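Local atomic coordinates of telomere length regulator taz1 (Schizosaccharomyces pombe, PDB entry 4ZMI), a protein that binds double-stranded telomeric DNA in fission yeast and regulates telomere length and function, the part described here being its helical domain. Residues I123-F137 with H223-E235. Sequence-based numbering, arbitrary orientation.
Sequences IVLDALLSADEEDSF and HFLLEFKNVRRLE
F137, F224 and F228 form an aromatic cluster where F137, opening helix 137-154 after the 131-136 loop, meets helix 214-229. The F137 ring directs its edge at the face of F228, CZ lying 3.9 Å from F228 CG with the planes at 63°. Against F224 it is nearly parallel but slid well aside, the centroids 5.0 Å apart. With CG anti to the backbone N (chi1 155°), F137 reaches in between these rings and the guanidinium of R233. F228 is a knob among I123, D126 and A127 of helix 118-130 and F137; I123 CG2, 3.7 Å from F228 CE1, and A127 CB supply the aliphatic part, A127 CB also standing at the edge of F224, 4.0 Å from its CZ.

Polar groups border the rings. E227 OE1 lies in the plane of F137 at its edge, 3.4 Å from CD1. R233 NH2 is also at that ring's edge, 3.0 Å from F137 CE2, the two planes 61° apart. R233 passes S130 CB and lays one guanidinium face over the backbone of A131, while NH1 makes a 3.3 Å salt bridge to E133 OE1. Replacing F137 by the much smaller alanine is likely to leave the F228 face without its edge-on partner and remove what borders R233 NH2.

Within the helical domain of Taz1, helix 137-154 also reaches F224 through A141, helix 95-107 meets F228 through Q102, and S79 of helix 78-83 hydrogen-bonds D126.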
loop_
_atom_site.group_PDB
_atom_site.type_symbol
_atom_site.label_atom_id
_atom_site.label_comp_id
_atom_site.label_asym_id
_atom_site.label_seq_id
_atom_site.Cartn_x
_atom_site.Cartn_y
_atom_site.Cartn_z
ATOM N N ILE A 123 0.837 0.538 2.186
ATOM C CA ILE A 123 0.634 1.887 1.663
ATOM C C ILE A 123 -0.307 2.691 2.544
ATOM O O ILE A 123 -0.002 3.834 2.871
ATOM C CB ILE A 123 0.150 1.869 0.209
ATOM C CG1 ILE A 123 1.192 1.173 -0.654
ATOM C CG2 ILE A 123 -0.079 3.283 -0.318
ATOM C CD1 ILE A 123 0.658 0.735 -1.991
ATOM N N VAL A 124 -1.441 2.097 2.933
ATOM C CA VAL A 124 -2.370 2.770 3.845
ATOM C C VAL A 124 -1.715 3.166 5.190
ATOM O O VAL A 124 -1.873 4.289 5.640
ATOM C CB VAL A 124 -3.633 1.905 4.114
ATOM C CG1 VAL A 124 -4.562 2.591 5.123
ATOM C CG2 VAL A 124 -4.370 1.623 2.825
ATOM N N LEU A 125 -0.984 2.245 5.825
ATOM C CA LEU A 125 -0.318 2.541 7.094
ATOM C C LEU A 125 0.735 3.618 6.893
ATOM O O LEU A 125 0.903 4.488 7.743
ATOM C CB LEU A 125 0.325 1.296 7.718
ATOM C CG LEU A 125 -0.649 0.289 8.359
ATOM C CD1 LEU A 125 0.048 -1.041 8.513
ATOM C CD2 LEU A 125 -1.165 0.747 9.724
ATOM N N ASP A 126 1.447 3.559 5.769
ATOM C CA ASP A 126 2.484 4.551 5.494
ATOM C C ASP A 126 1.849 5.926 5.397
ATOM O O ASP A 126 2.325 6.876 6.004
ATOM C CB ASP A 126 3.231 4.229 4.212
ATOM C CG ASP A 126 4.376 5.192 3.949
ATOM O OD1 ASP A 126 5.204 5.410 4.862
ATOM O OD2 ASP A 126 4.437 5.738 2.824
ATOM N N ALA A 127 0.752 6.021 4.655
ATOM C CA ALA A 127 -0.016 7.266 4.580
ATOM C C ALA A 127 -0.440 7.715 5.961
ATOM O O ALA A 127 -0.282 8.879 6.322
ATOM C CB ALA A 127 -1.247 7.094 3.686
ATOM N N LEU A 128 -0.959 6.789 6.753
ATOM C CA LEU A 128 -1.386 7.141 8.099
ATOM C C LEU A 128 -0.241 7.628 8.973
ATOM O O LEU A 128 -0.449 8.424 9.889
ATOM C CB LEU A 128 -2.077 5.958 8.772
ATOM C CG LEU A 128 -3.463 5.562 8.251
ATOM C CD1 LEU A 128 -4.010 4.393 9.063
ATOM C CD2 LEU A 128 -4.423 6.747 8.319
ATOM N N LEU A 129 0.967 7.135 8.707
ATOM C CA LEU A 129 2.125 7.484 9.528
ATOM C C LEU A 129 2.721 8.797 9.060
ATOM O O LEU A 129 3.346 9.506 9.825
ATOM C CB LEU A 129 3.191 6.391 9.462
ATOM C CG LEU A 129 2.879 5.125 10.253
ATOM C CD1 LEU A 129 3.696 3.966 9.713
ATOM C CD2 LEU A 129 3.174 5.332 11.712
ATOM N N SER A 130 2.516 9.107 7.788
ATOM C CA SER A 130 3.145 10.257 7.169
ATOM C C SER A 130 2.450 11.545 7.546
ATOM O O SER A 130 3.091 12.555 7.801
ATOM C CB SER A 130 3.078 10.114 5.661
ATOM O OG SER A 130 3.945 9.096 5.239
ATOM N N ALA A 131 1.126 11.515 7.554
ATOM C CA ALA A 131 0.369 12.739 7.723
ATOM C C ALA A 131 0.548 13.392 9.092
ATOM O O ALA A 131 0.144 12.845 10.116
ATOM C CB ALA A 131 -1.099 12.492 7.448
ATOM N N ASP A 132 1.189 14.553 9.097
ATOM C CA ASP A 132 1.017 15.509 10.182
ATOM C C ASP A 132 0.091 16.560 9.611
ATOM O O ASP A 132 -0.907 16.953 10.224
ATOM C CB ASP A 132 2.348 16.142 10.622
ATOM C CG ASP A 132 3.326 16.302 9.493
ATOM O OD1 ASP A 132 4.542 16.080 9.713
ATOM O OD2 ASP A 132 2.880 16.662 8.390
ATOM N N GLU A 133 0.441 16.961 8.393
ATOM C CA GLU A 133 -0.244 17.988 7.623
ATOM C C GLU A 133 -1.770 17.866 7.696
ATOM O O GLU A 133 -2.318 16.770 7.862
ATOM C CB GLU A 133 0.257 17.957 6.162
ATOM C CG GLU A 133 1.759 18.314 5.970
ATOM C CD GLU A 133 2.585 17.240 5.229
ATOM O OE1 GLU A 133 2.242 16.042 5.314
ATOM O OE2 GLU A 133 3.590 17.594 4.568
ATOM N N GLU A 134 -2.446 19.005 7.601
ATOM C CA GLU A 134 -3.900 19.039 7.637
ATOM C C GLU A 134 -4.485 18.425 6.356
ATOM O O GLU A 134 -4.347 18.998 5.272
ATOM C CB GLU A 134 -4.376 20.487 7.816
ATOM C CG GLU A 134 -5.873 20.658 8.078
ATOM C CD GLU A 134 -6.253 20.474 9.540
ATOM O OE1 GLU A 134 -5.536 19.751 10.266
ATOM O OE2 GLU A 134 -7.276 21.060 9.960
ATOM N N ASP A 135 -5.119 17.255 6.487
ATOM C CA ASP A 135 -5.782 16.567 5.365
ATOM C C ASP A 135 -6.986 15.725 5.806
ATOM O O ASP A 135 -7.018 15.209 6.923
ATOM C CB ASP A 135 -4.799 15.661 4.615
ATOM C CG ASP A 135 -4.179 16.334 3.405
ATOM O OD1 ASP A 135 -3.015 16.784 3.503
ATOM O OD2 ASP A 135 -4.851 16.403 2.351
ATOM N N SER A 136 -7.976 15.594 4.922
ATOM C CA SER A 136 -9.062 14.636 5.121
ATOM C C SER A 136 -8.816 13.458 4.182
ATOM O O SER A 136 -9.680 12.604 3.973
ATOM C CB SER A 136 -10.440 15.267 4.877
ATOM O OG SER A 136 -10.691 15.480 3.497
ATOM N N PHE A 137 -7.615 13.446 3.610
ATOM C CA PHE A 137 -7.088 12.302 2.874
ATOM C C PHE A 137 -6.742 11.212 3.883
ATOM O O PHE A 137 -6.651 10.029 3.559
ATOM C CB PHE A 137 -5.854 12.738 2.085
ATOM C CG PHE A 137 -4.894 11.631 1.772
ATOM C CD1 PHE A 137 -5.131 10.769 0.712
ATOM C CD2 PHE A 137 -3.731 11.476 2.517
ATOM C CE1 PHE A 137 -4.238 9.761 0.410
ATOM C CE2 PHE A 137 -2.832 10.470 2.223
ATOM C CZ PHE A 137 -3.082 9.608 1.167
ATOM N N HIS A 223 -8.951 5.167 -6.450
ATOM C CA HIS A 223 -9.203 6.533 -6.026
ATOM C C HIS A 223 -8.145 6.969 -5.021
ATOM O O HIS A 223 -7.531 8.024 -5.180
ATOM C CB HIS A 223 -10.592 6.669 -5.400
ATOM C CG HIS A 223 -11.072 8.086 -5.298
ATOM N ND1 HIS A 223 -10.578 8.977 -4.369
ATOM C CD2 HIS A 223 -12.010 8.762 -6.004
ATOM C CE1 HIS A 223 -11.186 10.143 -4.510
ATOM N NE2 HIS A 223 -12.059 10.039 -5.499
ATOM N N PHE A 224 -7.930 6.140 -4.002
ATOM C CA PHE A 224 -7.030 6.490 -2.903
ATOM C C PHE A 224 -5.582 6.646 -3.343
ATOM O O PHE A 224 -4.901 7.565 -2.908
ATOM C CB PHE A 224 -7.111 5.462 -1.779
ATOM C CG PHE A 224 -6.111 5.693 -0.683
ATOM C CD1 PHE A 224 -6.339 6.653 0.279
ATOM C CD2 PHE A 224 -4.954 4.951 -0.614
ATOM C CE1 PHE A 224 -5.433 6.861 1.290
ATOM C CE2 PHE A 224 -4.042 5.163 0.390
ATOM C CZ PHE A 224 -4.281 6.118 1.343
ATOM N N LEU A 225 -5.119 5.745 -4.205
ATOM C CA LEU A 225 -3.768 5.830 -4.739
ATOM C C LEU A 225 -3.620 7.057 -5.636
ATOM O O LEU A 225 -2.514 7.509 -5.898
ATOM C CB LEU A 225 -3.411 4.568 -5.539
ATOM C CG LEU A 225 -3.497 3.185 -4.878
ATOM C CD1 LEU A 225 -2.977 2.091 -5.807
ATOM C CD2 LEU A 225 -2.749 3.153 -3.561
ATOM N N LEU A 226 -4.738 7.581 -6.125
ATOM C CA LEU A 226 -4.706 8.771 -6.965
ATOM C C LEU A 226 -4.585 10.045 -6.137
ATOM O O LEU A 226 -3.772 10.905 -6.463
ATOM C CB LEU A 226 -5.935 8.841 -7.871
ATOM C CG LEU A 226 -5.922 7.967 -9.124
ATOM C CD1 LEU A 226 -7.284 7.975 -9.794
ATOM C CD2 LEU A 226 -4.859 8.434 -10.087
ATOM N N GLU A 227 -5.389 10.168 -5.077
ATOM C CA GLU A 227 -5.249 11.272 -4.120
ATOM C C GLU A 227 -3.823 11.345 -3.600
ATOM O O GLU A 227 -3.218 12.415 -3.565
ATOM C CB GLU A 227 -6.148 11.079 -2.901
ATOM C CG GLU A 227 -7.601 10.796 -3.169
ATOM C CD GLU A 227 -8.367 10.592 -1.878
ATOM O OE1 GLU A 227 -8.094 11.319 -0.898
ATOM O OE2 GLU A 227 -9.228 9.693 -1.842
ATOM N N PHE A 228 -3.311 10.194 -3.161
ATOM C CA PHE A 228 -1.942 10.069 -2.669
ATOM C C PHE A 228 -1.002 10.658 -3.721
ATOM O O PHE A 228 -0.105 11.430 -3.391
ATOM C CB PHE A 228 -1.629 8.584 -2.401
ATOM C CG PHE A 228 -0.492 8.328 -1.420
ATOM C CD1 PHE A 228 -0.440 7.131 -0.716
ATOM C CD2 PHE A 228 0.531 9.247 -1.218
ATOM C CE1 PHE A 228 0.590 6.860 0.176
ATOM C CE2 PHE A 228 1.576 8.972 -0.318
ATOM C CZ PHE A 228 1.600 7.782 0.367
ATOM N N LYS A 229 -1.250 10.335 -4.990
ATOM C CA LYS A 229 -0.354 10.709 -6.092
ATOM C C LYS A 229 -0.265 12.217 -6.370
ATOM O O LYS A 229 0.664 12.670 -7.039
ATOM C CB LYS A 229 -0.704 9.942 -7.379
ATOM C CG LYS A 229 0.475 9.765 -8.345
ATOM C CD LYS A 229 0.157 8.830 -9.515
ATOM C CE LYS A 229 -0.668 9.517 -10.598
ATOM N NZ LYS A 229 -0.792 8.668 -11.819
ATOM N N ASN A 230 -1.219 12.996 -5.872
ATOM C CA ASN A 230 -1.074 14.447 -5.965
ATOM C C ASN A 230 -0.945 15.136 -4.598
ATOM O O ASN A 230 -1.364 16.275 -4.416
ATOM C CB ASN A 230 -2.151 15.082 -6.861
ATOM C CG ASN A 230 -3.553 14.909 -6.315
ATOM O OD1 ASN A 230 -3.787 14.100 -5.423
ATOM N ND2 ASN A 230 -4.500 15.668 -6.860
ATOM N N VAL A 231 -0.340 14.426 -3.648
ATOM C CA VAL A 231 -0.023 14.977 -2.332
ATOM C C VAL A 231 1.499 15.054 -2.140
ATOM O O VAL A 231 2.212 14.107 -2.460
ATOM C CB VAL A 231 -0.637 14.115 -1.217
ATOM C CG1 VAL A 231 -0.036 14.465 0.136
ATOM C CG2 VAL A 231 -2.133 14.286 -1.190
ATOM N N ARG A 232 1.997 16.178 -1.635
ATOM C CA ARG A 232 3.429 16.306 -1.366
ATOM C C ARG A 232 3.797 15.681 -0.023
ATOM O O ARG A 232 3.557 16.264 1.035
ATOM C CB ARG A 232 3.882 17.767 -1.427
ATOM C CG ARG A 232 4.905 18.030 -2.512
ATOM C CD ARG A 232 5.174 19.513 -2.680
ATOM N NE ARG A 232 6.158 19.760 -3.732
ATOM C CZ ARG A 232 6.412 20.953 -4.264
ATOM N NH1 ARG A 232 5.747 22.027 -3.852
ATOM N NH2 ARG A 232 7.330 21.072 -5.217
ATOM N N ARG A 233 4.382 14.488 -0.070
ATOM C CA ARG A 233 4.670 13.756 1.154
ATOM C C ARG A 233 6.036 14.097 1.733
ATOM O O ARG A 233 6.184 14.230 2.949
ATOM C CB ARG A 233 4.525 12.249 0.941
ATOM C CG ARG A 233 3.173 11.690 1.367
ATOM C CD ARG A 233 2.860 12.015 2.819
ATOM N NE ARG A 233 1.517 11.571 3.201
ATOM C CZ ARG A 233 0.509 12.385 3.518
ATOM N NH1 ARG A 233 0.688 13.699 3.518
ATOM N NH2 ARG A 233 -0.678 11.887 3.846
ATOM N N LEU A 234 7.030 14.252 0.867
ATOM C CA LEU A 234 8.369 14.585 1.342
ATOM C C LEU A 234 8.416 15.998 1.930
ATOM O O LEU A 234 8.528 16.985 1.210
ATOM C CB LEU A 234 9.414 14.349 0.249
ATOM C CG LEU A 234 9.420 12.867 -0.171
ATOM C CD1 LEU A 234 10.410 12.567 -1.280
ATOM C CD2 LEU A 234 9.663 11.937 1.022
ATOM N N GLU A 235 8.310 16.055 3.256
ATOM C CA GLU A 235 8.168 17.292 4.018
ATOM C C GLU A 235 7.068 18.207 3.467
ATOM O O GLU A 235 7.283 18.983 2.533
ATOM C CB GLU A 235 9.495 18.029 4.116
ATOM C CG GLU A 235 9.462 19.225 5.054
ATOM C CD GLU A 235 9.678 18.846 6.505
ATOM O OE1 GLU A 235 10.240 17.765 6.755
ATOM O OE2 GLU A 235 9.296 19.636 7.395
#